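PDB 2PMA: retropepsin-like aspartic endopeptidase domain-containing protein from Legionella pneumophila subsp. pneumophila str. Philadelphia 1, which is of unknown function but may be a peptidase, belonging to a family of putative ATP-dependent zinc proteases. Local coordinates for residues 11-22 with 117-125. Numbering follows the deposited sequence.
With FMT (formic acid), chain H; ACT (acetate ion), chain E.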
loop_
_atom_site.group_PDB
_atom_site.type_symbol
_atom_site.label_atom_id
_atom_site.label_comp_id
_atom_site.label_asym_id
_atom_site.label_seq_id
_atom_site.Cartn_x
_atom_site.Cartn_y
_atom_site.Cartn_z
ATOM N N ALA A 11 7.272 -3.953 -4.322
ATOM C CA ALA A 11 6.405 -4.605 -3.334
ATOM C C ALA A 11 5.292 -5.260 -4.150
ATOM O O ALA A 11 4.901 -4.731 -5.196
ATOM C CB ALA A 11 5.784 -3.578 -2.396
ATOM N N THR A 12 4.789 -6.384 -3.682
ATOM C CA THR A 12 3.799 -7.104 -4.465
ATOM C C THR A 12 2.479 -7.149 -3.717
ATOM O O THR A 12 2.456 -7.528 -2.548
ATOM C CB THR A 12 4.281 -8.526 -4.792
ATOM O OG1 THR A 12 5.501 -8.456 -5.536
ATOM C CG2 THR A 12 3.185 -9.263 -5.619
ATOM N N LEU A 13 1.389 -6.743 -4.383
ATOM C CA LEU A 13 0.041 -6.861 -3.831
ATOM C C LEU A 13 -0.396 -8.261 -4.225
ATOM O O LEU A 13 -0.908 -8.478 -5.323
ATOM C CB LEU A 13 -0.907 -5.792 -4.416
ATOM C CG LEU A 13 -0.716 -4.356 -3.903
ATOM C CD1 LEU A 13 0.717 -3.876 -4.067
ATOM C CD2 LEU A 13 -1.660 -3.346 -4.548
ATOM N N ILE A 14 -0.168 -9.215 -3.323
ATOM C CA ILE A 14 -0.190 -10.632 -3.688
ATOM C C ILE A 14 -1.541 -11.142 -4.212
ATOM O O ILE A 14 -1.573 -12.141 -4.907
ATOM C CB ILE A 14 0.312 -11.521 -2.568
ATOM C CG1 ILE A 14 -0.561 -11.386 -1.326
ATOM C CG2 ILE A 14 1.800 -11.185 -2.261
ATOM C CD1 ILE A 14 -0.265 -12.472 -0.297
ATOM N N ASP A 15 -2.630 -10.448 -3.901
ATOM C CA ASP A 15 -3.954 -10.949 -4.305
ATOM C C ASP A 15 -4.081 -10.977 -5.820
ATOM O O ASP A 15 -4.837 -11.794 -6.366
ATOM C CB ASP A 15 -5.045 -10.060 -3.770
ATOM C CG ASP A 15 -5.273 -10.250 -2.314
ATOM O OD1 ASP A 15 -4.525 -11.054 -1.685
ATOM O OD2 ASP A 15 -6.191 -9.569 -1.809
ATOM N N GLN A 16 -3.367 -10.070 -6.475
ATOM C CA GLN A 16 -3.368 -9.983 -7.951
ATOM C C GLN A 16 -1.969 -10.175 -8.537
ATOM O O GLN A 16 -1.760 -9.922 -9.735
ATOM C CB GLN A 16 -3.983 -8.630 -8.399
ATOM C CG GLN A 16 -5.500 -8.540 -8.126
ATOM C CD GLN A 16 -6.318 -9.378 -9.178
ATOM O OE1 GLN A 16 -5.836 -10.363 -9.723
ATOM N NE2 GLN A 16 -7.501 -8.958 -9.461
ATOM N N ASN A 17 -1.022 -10.663 -7.718
ATOM C CA ASN A 17 0.391 -10.789 -8.126
ATOM C C ASN A 17 0.855 -9.534 -8.831
ATOM O O ASN A 17 1.451 -9.613 -9.893
ATOM C CB ASN A 17 0.580 -12.001 -9.051
ATOM C CG ASN A 17 0.256 -13.314 -8.346
ATOM O OD1 ASN A 17 1.087 -13.851 -7.648
ATOM N ND2 ASN A 17 -0.949 -13.822 -8.545
ATOM N N LEU A 18 0.565 -8.387 -8.237
ATOM C CA LEU A 18 0.799 -7.099 -8.879
ATOM C C LEU A 18 2.002 -6.479 -8.181
ATOM O O LEU A 18 1.892 -6.116 -7.014
ATOM C CB LEU A 18 -0.415 -6.181 -8.678
ATOM C CG LEU A 18 -0.216 -4.727 -9.177
ATOM C CD1 LEU A 18 0.143 -4.699 -10.680
ATOM C CD2 LEU A 18 -1.496 -3.947 -8.903
ATOM N N THR A 19 3.113 -6.376 -8.900
ATOM C CA THR A 19 4.328 -5.789 -8.336
ATOM C C THR A 19 4.414 -4.302 -8.722
ATOM O O THR A 19 4.292 -3.942 -9.904
ATOM C CB THR A 19 5.567 -6.604 -8.741
ATOM O OG1 THR A 19 5.393 -7.951 -8.300
ATOM C CG2 THR A 19 6.834 -6.066 -8.050
ATOM N N LEU A 20 4.582 -3.445 -7.726
ATOM C CA LEU A 20 4.611 -1.985 -7.925
ATOM C C LEU A 20 5.879 -1.419 -7.288
ATOM O O LEU A 20 6.428 -2.019 -6.338
ATOM C CB LEU A 20 3.423 -1.333 -7.217
ATOM C CG LEU A 20 2.016 -1.755 -7.648
ATOM C CD1 LEU A 20 0.986 -1.009 -6.829
ATOM C CD2 LEU A 20 1.836 -1.461 -9.141
ATOM N N SER A 21 6.359 -0.302 -7.819
ATOM C CA SER A 21 7.400 0.470 -7.095
ATOM C C SER A 21 6.758 1.158 -5.904
ATOM O O SER A 21 5.698 1.791 -6.039
ATOM C CB SER A 21 8.021 1.519 -8.024
ATOM O OG SER A 21 8.899 0.867 -8.886
ATOM N N ALA A 22 7.355 1.008 -4.725
ATOM C CA ALA A 22 6.797 1.572 -3.512
ATOM C C ALA A 22 7.865 2.501 -2.933
ATOM O O ALA A 22 9.048 2.155 -2.937
ATOM C CB ALA A 22 6.470 0.457 -2.504
ATOM N N PHE A 117 1.935 11.613 -9.324
ATOM C CA PHE A 117 2.830 10.960 -8.367
ATOM C C PHE A 117 3.882 10.203 -9.150
ATOM O O PHE A 117 3.683 9.913 -10.338
ATOM C CB PHE A 117 2.047 9.958 -7.495
ATOM C CG PHE A 117 1.267 8.922 -8.295
ATOM C CD1 PHE A 117 -0.104 9.071 -8.495
ATOM C CD2 PHE A 117 1.912 7.810 -8.851
ATOM C CE1 PHE A 117 -0.821 8.133 -9.220
ATOM C CE2 PHE A 117 1.218 6.873 -9.596
ATOM C CZ PHE A 117 -0.165 7.020 -9.772
ATOM N N LEU A 118 4.985 9.852 -8.495
ATOM C CA LEU A 118 5.979 9.001 -9.152
ATOM C C LEU A 118 5.766 7.509 -8.847
ATOM O O LEU A 118 5.955 6.667 -9.740
ATOM C CB LEU A 118 7.394 9.431 -8.760
ATOM C CG LEU A 118 8.486 9.342 -9.837
ATOM C CD1 LEU A 118 9.828 9.778 -9.260
ATOM C CD2 LEU A 118 8.600 7.946 -10.493
ATOM N N TYR A 119 5.368 7.214 -7.597
ATOM C CA TYR A 119 5.237 5.856 -7.032
ATOM C C TYR A 119 3.791 5.593 -6.603
ATOM O O TYR A 119 3.228 6.351 -5.805
ATOM C CB TYR A 119 6.149 5.707 -5.806
ATOM C CG TYR A 119 7.569 6.066 -6.137
ATOM C CD1 TYR A 119 8.108 7.287 -5.750
ATOM C CD2 TYR A 119 8.343 5.216 -6.916
ATOM C CE1 TYR A 119 9.428 7.621 -6.078
ATOM C CE2 TYR A 119 9.645 5.545 -7.264
ATOM C CZ TYR A 119 10.180 6.741 -6.834
ATOM O OH TYR A 119 11.465 7.055 -7.199
ATOM N N PRO A 120 3.179 4.546 -7.167
ATOM C CA PRO A 120 1.768 4.256 -6.908
ATOM C C PRO A 120 1.473 3.816 -5.470
ATOM O O PRO A 120 0.312 3.893 -5.049
ATOM C CB PRO A 120 1.447 3.115 -7.919
ATOM C CG PRO A 120 2.733 2.494 -8.177
ATOM C CD PRO A 120 3.785 3.578 -8.106
ATOM N N LEU A 121 2.490 3.350 -4.737
ATOM C CA LEU A 121 2.302 2.824 -3.377
ATOM C C LEU A 121 3.305 3.552 -2.480
ATOM O O LEU A 121 4.478 3.677 -2.840
ATOM C CB LEU A 121 2.588 1.308 -3.344
ATOM C CG LEU A 121 2.503 0.596 -1.978
ATOM C CD1 LEU A 121 1.148 0.799 -1.286
ATOM C CD2 LEU A 121 2.832 -0.926 -2.113
ATOM N N LEU A 122 2.843 4.052 -1.343
ATOM C CA LEU A 122 3.754 4.677 -0.381
ATOM C C LEU A 122 3.601 3.871 0.908
ATOM O O LEU A 122 2.474 3.660 1.379
ATOM C CB LEU A 122 3.343 6.123 -0.193
ATOM C CG LEU A 122 4.180 7.058 0.672
ATOM C CD1 LEU A 122 3.857 8.494 0.260
ATOM C CD2 LEU A 122 3.894 6.828 2.172
ATOM N N LEU A 123 4.715 3.417 1.479
ATOM C CA LEU A 123 4.698 2.693 2.741
ATOM C C LEU A 123 5.255 3.636 3.791
ATOM O O LEU A 123 6.377 4.095 3.664
ATOM C CB LEU A 123 5.580 1.436 2.611
ATOM C CG LEU A 123 5.121 0.447 1.533
ATOM C CD1 LEU A 123 6.135 -0.714 1.523
ATOM C CD2 LEU A 123 3.657 -0.062 1.839
ATOM N N GLY A 124 4.458 3.941 4.810
ATOM C CA GLY A 124 4.863 4.891 5.835
ATOM C C GLY A 124 5.428 4.145 7.027
ATOM O O GLY A 124 5.762 2.955 6.923
ATOM N N ARG A 125 5.511 4.829 8.162
ATOM C CA ARG A 125 6.169 4.278 9.345
ATOM C C ARG A 125 5.479 3.029 9.856
ATOM O O ARG A 125 6.151 2.068 10.191
ATOM C CB ARG A 125 6.271 5.313 10.472
ATOM C CG ARG A 125 7.129 6.512 10.091
ATOM C CD ARG A 125 7.475 7.323 11.351
ATOM N NE ARG A 125 6.292 7.976 11.958
ATOM C CZ ARG A 125 5.734 9.110 11.538
ATOM N NH1 ARG A 125 6.197 9.756 10.474
ATOM N NH2 ARG A 125 4.695 9.621 12.197
HETATM C C FMT H . 4.235 6.714 14.340
HETATM O O1 FMT H . 3.988 7.806 14.874
HETATM O O2 FMT H . 5.352 6.327 13.971
HETATM C C ACT E . 2.882 11.752 10.664
HETATM O O ACT E . 2.242 11.382 11.679
HETATM O OXT ACT E . 4.086 12.085 10.861
HETATM C CH3 ACT E . 2.227 11.785 9.309
#
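A parallel bridge between Ala22 and Leu121, with CA atoms 4.7 Å apart, joins the second arm of a beta hairpin to the short strand 121-123. Leu121 is bonded through its backbone to Lys23, but Leu121 N stays 3.8 Å from Ser21 O, too far for the partner bond; Ala22 CA makes a C-H...O contact with Leu121 O (3.2 Å). With CG anti to the backbone N (chi1 177°), Leu121 carries CD2 over to Ala22 CB at 3.9 Å and Ala11 CB at 4.0 Å, while Leu13, pointing the opposite way alongside it, brings CD1 to the same methyl. The curled, mainly beta core agrees with the retropepsin-like assignment: strand 121-123 pairs antiparallel with 31-43 and in parallel with 18-24, residues 18-22 splayed from it by 56°. Ahead of the bridge, Pro120 CG sits 4.0 Å from Leu20 CB. The lapsed bridge bond leaves Ser21 O, buried without a polar partner in the model, facing Pro120 CD at 3.3 Å. Ser21 CB meets the edge of the Tyr119 ring in its plane, 3.9 Å from CD2, and Ser21 OG is hydrogen-bonded to Lys10. Leu123 CD1 also reaches Ala22 CB; Gly124, which follows, occupies the N-cap position of helix 125-130.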